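Putative tryptophan halogenase (Xanthomonas campestris pv. campestris, PDB 6Y1W) probably acts as a flavin-dependent halogenase, thought to use FAD to halogenate tryptophan or a related substrate. Local coordinates at residues G24-W29 with L165-Y170; M30-L35 with I45-S50; P64-F69 with T349-I354. All coordinates share one frame; numbering follows the deposited sequence. Where two conformers were deposited one is given.

Contact 1. Residues G24-W29 with L165-Y170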
# COMPACT_ATOMS: atom_id res chain seq x y z
N GLY A 24 15.42 21.97 18.88
CA GLY A 24 16.30 21.85 17.75
C GLY A 24 16.64 20.40 17.52
O GLY A 24 15.74 19.56 17.44
N GLY A 25 17.93 20.11 17.43
CA GLY A 25 18.44 18.81 17.20
C GLY A 25 17.96 18.30 15.85
O GLY A 25 17.58 19.05 14.96
N THR A 26 17.96 16.99 15.71
CA THR A 26 17.55 16.37 14.47
C THR A 26 16.08 16.66 14.15
O THR A 26 15.70 16.96 13.02
CB THR A 26 17.79 14.87 14.61
OG1 THR A 26 19.13 14.66 15.10
CG2 THR A 26 17.58 14.18 13.33
N ALA A 27 15.22 16.48 15.16
CA ALA A 27 13.79 16.61 14.87
C ALA A 27 13.45 18.03 14.44
O ALA A 27 12.74 18.24 13.45
CB ALA A 27 12.96 16.22 16.10
N GLY A 28 13.94 19.01 15.20
CA GLY A 28 13.56 20.39 14.93
C GLY A 28 14.13 20.87 13.61
O GLY A 28 13.42 21.53 12.82
N TRP A 29 15.40 20.54 13.33
CA TRP A 29 16.00 21.09 12.12
C TRP A 29 15.62 20.28 10.89
O TRP A 29 15.60 20.83 9.78
CB TRP A 29 17.53 21.23 12.27
CG TRP A 29 17.87 22.38 13.21
CD1 TRP A 29 18.43 22.29 14.45
CD2 TRP A 29 17.63 23.78 12.98
NE1 TRP A 29 18.56 23.55 15.00
CE2 TRP A 29 18.07 24.47 14.12
CE3 TRP A 29 17.08 24.50 11.92
CZ2 TRP A 29 17.97 25.87 14.23
CZ3 TRP A 29 16.98 25.87 12.02
CH2 TRP A 29 17.42 26.55 13.18
N LEU A 165 25.70 8.23 10.20
CA LEU A 165 26.02 9.65 10.19
C LEU A 165 26.21 10.17 11.60
O LEU A 165 25.82 9.55 12.59
CB LEU A 165 24.94 10.49 9.46
CG LEU A 165 23.48 10.33 9.94
CD1 LEU A 165 23.24 11.09 11.24
CD2 LEU A 165 22.48 10.80 8.87
N ASP A 166 26.87 11.33 11.68
CA ASP A 166 26.96 12.06 12.96
C ASP A 166 25.71 12.91 13.07
O ASP A 166 25.49 13.81 12.25
CB ASP A 166 28.23 12.93 12.99
CG ASP A 166 28.40 13.63 14.35
OD1 ASP A 166 27.50 14.42 14.73
OD2 ASP A 166 29.42 13.42 15.06
N ALA A 167 24.83 12.60 14.04
CA ALA A 167 23.54 13.29 14.12
C ALA A 167 23.67 14.76 14.48
O ALA A 167 22.89 15.59 14.00
CB ALA A 167 22.63 12.60 15.14
N GLY A 168 24.66 15.11 15.31
CA GLY A 168 24.82 16.51 15.66
C GLY A 168 25.28 17.32 14.47
O GLY A 168 24.80 18.43 14.25
N LEU A 169 26.23 16.77 13.70
CA LEU A 169 26.65 17.45 12.47
C LEU A 169 25.51 17.51 11.47
O LEU A 169 25.40 18.49 10.73
CB LEU A 169 27.85 16.73 11.84
CG LEU A 169 29.14 16.82 12.66
CD1 LEU A 169 30.23 15.99 12.05
CD2 LEU A 169 29.56 18.30 12.78
N TYR A 170 24.67 16.48 11.42
CA TYR A 170 23.54 16.51 10.49
C TYR A 170 22.56 17.63 10.86
O TYR A 170 22.12 18.41 9.99
CB TYR A 170 22.84 15.13 10.48
CG TYR A 170 21.67 14.99 9.53
CD1 TYR A 170 21.75 15.45 8.22
CD2 TYR A 170 20.45 14.43 9.95
CE1 TYR A 170 20.69 15.32 7.32
CE2 TYR A 170 19.38 14.29 9.07
CZ TYR A 170 19.52 14.73 7.76
OH TYR A 170 18.45 14.60 6.89
O HOH W 1 21.14 16.00 16.62

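Contact 2. Residues M30-L35 with I45-S50. With BU9 (Meso-2,3-Butanediol), chain M.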
# COMPACT_ATOMS: atom_id res chain seq x y z
N MET A 30 15.30 18.98 11.01
CA MET A 30 14.70 18.30 9.87
C MET A 30 13.35 18.93 9.53
O MET A 30 13.01 19.09 8.36
CB MET A 30 14.53 16.80 10.13
CG MET A 30 15.77 15.97 10.03
SD MET A 30 15.54 14.21 10.45
CE MET A 30 14.56 13.66 9.05
N ALA A 31 12.56 19.28 10.55
CA ALA A 31 11.26 19.89 10.29
C ALA A 31 11.43 21.28 9.69
O ALA A 31 10.76 21.64 8.71
CB ALA A 31 10.47 19.97 11.60
N ALA A 32 12.34 22.07 10.26
CA ALA A 32 12.58 23.41 9.74
C ALA A 32 13.05 23.35 8.30
O ALA A 32 12.67 24.19 7.48
CB ALA A 32 13.62 24.14 10.58
N ALA A 33 13.91 22.37 7.99
CA ALA A 33 14.48 22.29 6.65
C ALA A 33 13.42 21.98 5.61
O ALA A 33 13.33 22.66 4.58
CB ALA A 33 15.59 21.22 6.63
N ALA A 34 12.60 20.95 5.86
CA ALA A 34 11.60 20.57 4.88
C ALA A 34 10.51 21.64 4.77
O ALA A 34 10.05 21.94 3.65
CB ALA A 34 10.98 19.22 5.25
N LEU A 35 10.06 22.19 5.91
CA LEU A 35 8.98 23.17 5.87
C LEU A 35 9.44 24.45 5.18
O LEU A 35 8.68 25.03 4.39
CB LEU A 35 8.50 23.48 7.30
CG LEU A 35 7.39 24.50 7.44
CD1 LEU A 35 6.14 23.91 6.73
CD2 LEU A 35 7.10 24.76 8.95
N ILE A 45 8.56 31.10 9.80
CA ILE A 45 8.97 29.91 10.54
C ILE A 45 10.02 30.30 11.55
O ILE A 45 11.07 30.84 11.17
CB ILE A 45 9.50 28.82 9.60
CG1 ILE A 45 8.48 28.53 8.52
CG2 ILE A 45 9.86 27.54 10.42
CD1 ILE A 45 9.05 27.81 7.28
N THR A 46 9.75 30.00 12.82
CA THR A 46 10.65 30.30 13.92
C THR A 46 10.99 29.02 14.66
O THR A 46 10.09 28.24 14.97
CB THR A 46 9.99 31.28 14.87
OG1 THR A 46 9.63 32.47 14.13
CG2 THR A 46 10.90 31.58 16.07
N LEU A 47 12.28 28.81 14.97
CA LEU A 47 12.71 27.66 15.77
C LEU A 47 13.37 28.18 17.04
O LEU A 47 14.25 29.05 16.98
CB LEU A 47 13.68 26.76 14.99
CG LEU A 47 14.03 25.42 15.68
CD1 LEU A 47 14.40 24.40 14.61
CD2 LEU A 47 15.19 25.57 16.71
N VAL A 48 12.91 27.67 18.19
CA VAL A 48 13.42 28.03 19.51
C VAL A 48 14.22 26.84 20.04
O VAL A 48 13.70 25.73 20.14
CB VAL A 48 12.29 28.36 20.48
CG1 VAL A 48 12.85 28.71 21.88
CG2 VAL A 48 11.41 29.49 19.90
N GLU A 49 15.47 27.09 20.42
CA GLU A 49 16.27 26.02 21.01
C GLU A 49 17.28 26.65 21.95
O GLU A 49 17.72 27.79 21.76
CB GLU A 49 17.00 25.16 19.96
CG GLU A 49 18.07 25.93 19.14
CD GLU A 49 18.88 25.04 18.19
OE1 GLU A 49 18.94 23.80 18.39
OE2 GLU A 49 19.51 25.59 17.26
N SER A 50 17.71 25.85 22.91
CA SER A 50 18.67 26.28 23.92
C SER A 50 20.04 25.74 23.57
O SER A 50 20.17 24.55 23.24
CB SER A 50 18.25 25.76 25.30
OG SER A 50 19.30 25.96 26.21
C03 BU9 M . 13.80 22.74 25.86
C04 BU9 M . 14.13 24.24 25.75
O06 BU9 M . 13.04 24.97 26.23
C05 BU9 M . 14.46 24.64 24.30
C01 BU9 M . 15.56 23.74 23.73
O6 BU9 M . 13.31 24.54 23.48

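Contact 3. Residues P64-F69 with T349-I354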
# COMPACT_ATOMS: atom_id res chain seq x y z
N PRO A 64 16.74 3.65 4.04
CA PRO A 64 16.78 4.28 2.71
C PRO A 64 15.78 5.40 2.50
O PRO A 64 15.95 6.17 1.54
CB PRO A 64 16.50 3.11 1.75
CG PRO A 64 17.13 1.91 2.49
CD PRO A 64 16.76 2.17 3.92
N SER A 65 14.74 5.51 3.32
CA SER A 65 13.85 6.65 3.17
C SER A 65 14.59 7.98 3.28
O SER A 65 14.11 8.99 2.73
CB SER A 65 12.72 6.55 4.20
OG SER A 65 13.27 6.54 5.52
N LEU A 66 15.72 8.04 3.98
CA LEU A 66 16.41 9.33 4.09
C LEU A 66 16.98 9.74 2.74
O LEU A 66 17.16 10.93 2.48
CB LEU A 66 17.52 9.31 5.13
CG LEU A 66 18.03 10.70 5.56
CD1 LEU A 66 16.97 11.49 6.33
CD2 LEU A 66 19.27 10.58 6.44
N VAL A 67 17.34 8.77 1.89
CA VAL A 67 17.81 9.12 0.54
C VAL A 67 16.71 9.87 -0.20
O VAL A 67 16.95 10.88 -0.87
CB VAL A 67 18.23 7.85 -0.22
CG1 VAL A 67 18.82 8.22 -1.59
CG2 VAL A 67 19.24 7.05 0.57
N THR A 68 15.49 9.38 -0.09
CA THR A 68 14.35 10.08 -0.68
C THR A 68 14.14 11.45 -0.06
O THR A 68 13.84 12.41 -0.78
CB THR A 68 13.11 9.21 -0.53
OG1 THR A 68 13.34 7.97 -1.21
CG2 THR A 68 11.87 9.91 -1.14
N PHE A 69 14.22 11.57 1.27
CA PHE A 69 14.08 12.89 1.92
C PHE A 69 15.01 13.93 1.29
O PHE A 69 14.62 15.07 1.01
CB PHE A 69 14.41 12.74 3.43
CG PHE A 69 14.04 13.95 4.29
CD1 PHE A 69 12.72 14.38 4.38
CD2 PHE A 69 15.03 14.61 5.02
CE1 PHE A 69 12.37 15.46 5.24
CE2 PHE A 69 14.71 15.71 5.86
CZ PHE A 69 13.39 16.12 5.97
N THR A 349 15.27 3.17 13.08
CA THR A 349 14.03 3.83 12.66
C THR A 349 13.86 5.25 13.23
O THR A 349 12.88 5.91 12.86
CB THR A 349 12.80 3.00 13.04
OG1 THR A 349 12.88 2.55 14.41
CG2 THR A 349 12.65 1.79 12.11
N ASN A 350 14.76 5.77 14.07
CA ASN A 350 14.50 7.07 14.74
C ASN A 350 14.35 8.21 13.73
O ASN A 350 13.35 8.95 13.72
CB ASN A 350 15.65 7.38 15.72
CG ASN A 350 15.57 8.81 16.27
OD1 ASN A 350 14.57 9.14 16.89
ND2 ASN A 350 16.61 9.66 16.04
N ILE A 351 15.37 8.41 12.89
CA ILE A 351 15.30 9.51 11.92
C ILE A 351 14.18 9.30 10.91
O ILE A 351 13.52 10.27 10.50
CB ILE A 351 16.69 9.69 11.28
CG1 ILE A 351 17.54 10.50 12.26
CG2 ILE A 351 16.59 10.43 9.91
CD1 ILE A 351 19.01 10.60 11.84
N HIS A 352 13.90 8.05 10.55
CA HIS A 352 12.79 7.74 9.64
C HIS A 352 11.46 8.21 10.22
O HIS A 352 10.61 8.75 9.50
CB HIS A 352 12.78 6.24 9.39
CG HIS A 352 11.52 5.77 8.73
ND1 HIS A 352 11.34 5.81 7.37
CD2 HIS A 352 10.39 5.24 9.26
CE1 HIS A 352 10.14 5.31 7.07
NE2 HIS A 352 9.55 4.95 8.21
N LEU A 353 11.26 7.98 11.52
CA LEU A 353 9.98 8.36 12.11
C LEU A 353 9.84 9.87 12.18
O LEU A 353 8.73 10.37 12.05
CB LEU A 353 9.82 7.75 13.49
CG LEU A 353 9.46 6.26 13.38
CD1 LEU A 353 9.72 5.57 14.72
CD2 LEU A 353 8.03 6.01 12.89
N ILE A 354 10.94 10.61 12.37
CA ILE A 354 10.89 12.07 12.24
C ILE A 354 10.49 12.45 10.82
O ILE A 354 9.59 13.28 10.60
CB ILE A 354 12.26 12.68 12.61
CG1 ILE A 354 12.53 12.47 14.10
CG2 ILE A 354 12.21 14.20 12.32
CD1 ILE A 354 14.01 12.78 14.50

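Contact 1. Residues G24-W29 with L165-Y170
T26 and A167 face one another across a water rather than through a direct bond. T26 OG1 stands 4.0 Å from A167 O and at a similar remove from A167 CB, a gap spanned by one water, which donates to T26 OG1 over 2.9 Å and, more weakly, to A167 O. T26 was modelled in two conformers, and the bridge, seen in the one described, is less certain for it. In that conformer the hydroxyl is swung beside the backbone N (chi1 -50°), while CG2 runs opposite the N and reaches the Y170 ring obliquely, with CG2 to Y170 CD2 at 4.4 Å. L165 CD2 lies over one face of this ring, 4.2 Å above its plane and offset toward the rim. The phenol is held at its far end by H70, and F80 meets the ring at a steep tilt.

Behind A167, the second segment turns from strand into helix. D166 is the N-cap: its OD1 accepts from L169 N at 2.9 Å along a nearly straight path (170°), the donor approaching 35° out of the carboxylate plane. OD2 forms a salt bridge with R282, so both carboxylate oxygens have partners. On the other side, G24, G25, T26 and A27 are predicted to bind FAD. G25 and G28 fit the glycine-rich turn of a Rossmann-type dinucleotide fold. G25 has a positive phi, and G28 N bonds back to G24 O.

T26 N and A27 N hydrogen-bond to a tartrate, probably from the crystallisation liquor. This is consistent with an anion-binding helix start that would otherwise receive the FAD pyrophosphate. No direct hydrogen bond joins the segments; in this conformer a water, weakly held at A167 O, lies between them.

Contact 2. Residues M30-L35 with I45-S50
L35 and I45 meet deeply enough for a side-chain end to approach the helix backbone: I45 CD1 lies 3.7 Å from L35 CG and also 4.0 Å from the carbonyl carbon L35 C. The two side chains cross obliquely. L35 CG is anti to the backbone N (chi1 180°), which directs the branch at the strand. The delta methyl of I45 nestles against the branch carbon CG of the leucine, and I45 CD1 and CG1 both lie along L35 CD2, each at 4.0 Å, with I45 CG2 slightly farther off. One turn back on the helix, A32 presents its methyl to L47, with CB 4.1 Å from L47 CD1. Consistent with its small side chain, the helix lies close over the strand, the CA atoms of A32 and L47 being 7.4 Å apart. No hydrogen bond joins the segments, and the seam is wholly apolar.

At the end of the strand the chemistry changes. The carboxylate of E49 bonds to W29 NE1 and makes a salt bridge to R185. An acid at the end of the second strand is a familiar feature of FAD-binding Rossmann folds, where it commonly binds the ribose hydroxyls. A butanediol occupies the neighbouring pocket: its C01 lies 3.7 Å from S50 CB, and it is hydrogen-bonded to I190 N. S50 OG is held by R189 and by E52 N.

The contact is the helix-to-strand packing of a beta-alpha-beta crossover made by strand 18-22, helix 25-39 and strand 44-49. I21 touches A32, I45 and L47 from the first strand, V19 touches L35, and strand 184-195 pairs with the strand of I45 and L47 on the other side. Helices 167-180 and 350-363 pack against further faces of helix 25-39.

Contact 3. Residues P64-F69 with T349-I354
S65 OG and H352 ND1 form the shortest polar bond between the segments, 2.8 Å, and either could be the donor. The hydroxyl arrives at the edge of the imidazole, near its plane. S65 CB lies at the same edge, also in plane and 3.5 Å from H352 ND1, so that the C-O bond of the serine is bent across the approach to the nitrogen. With chi1 at 60°, OG sits between the backbone N and the carbonyl carbon, and this aims it at the histidine. I63 and L439 also touch H352, and the backbone oxygen S65 O accepts from Q355 NE2 one turn further along the opposite helix.

Both residues lie in the opening turns of helices, 65-73 and 350-363, joined here across 280 residues of chain at a buried place near the centre of the molecule. I351, in the second helix, is predicted to help bind FAD.

Next to the polar pair the seam is apolar. L66 CD1 meets I351 CG2 at 3.8 Å, and the two side chains are turned at a slant to one another. L66 CG, anti to its backbone N (chi1 -165°), carries the leucine end to the isoleucine, while I351 also touches T26 and M30 of helix 25-39.

In the fold
All three contacts are buried, but they lie at different distances from the chain centre: the centre of contact 3 is about 7 Å from it, that of contact 1 about 14 Å and that of contact 2 about 21 Å. Contacts 1 and 2 share helix 25-39, the first using its glycine-rich start and the second its alanine-rich middle, and they meet where the W29 ring packs on L47. Contact 3 uses other helices, yet I351 and I354 pack on T26, A27 and M30, tying it to that same helix. The chemistry varies with place: water-bridged beside the predicted FAD site in contact 1, entirely apolar within the crossover in contact 2, and one direct hydrogen bond flanked by aliphatic packing in contact 3.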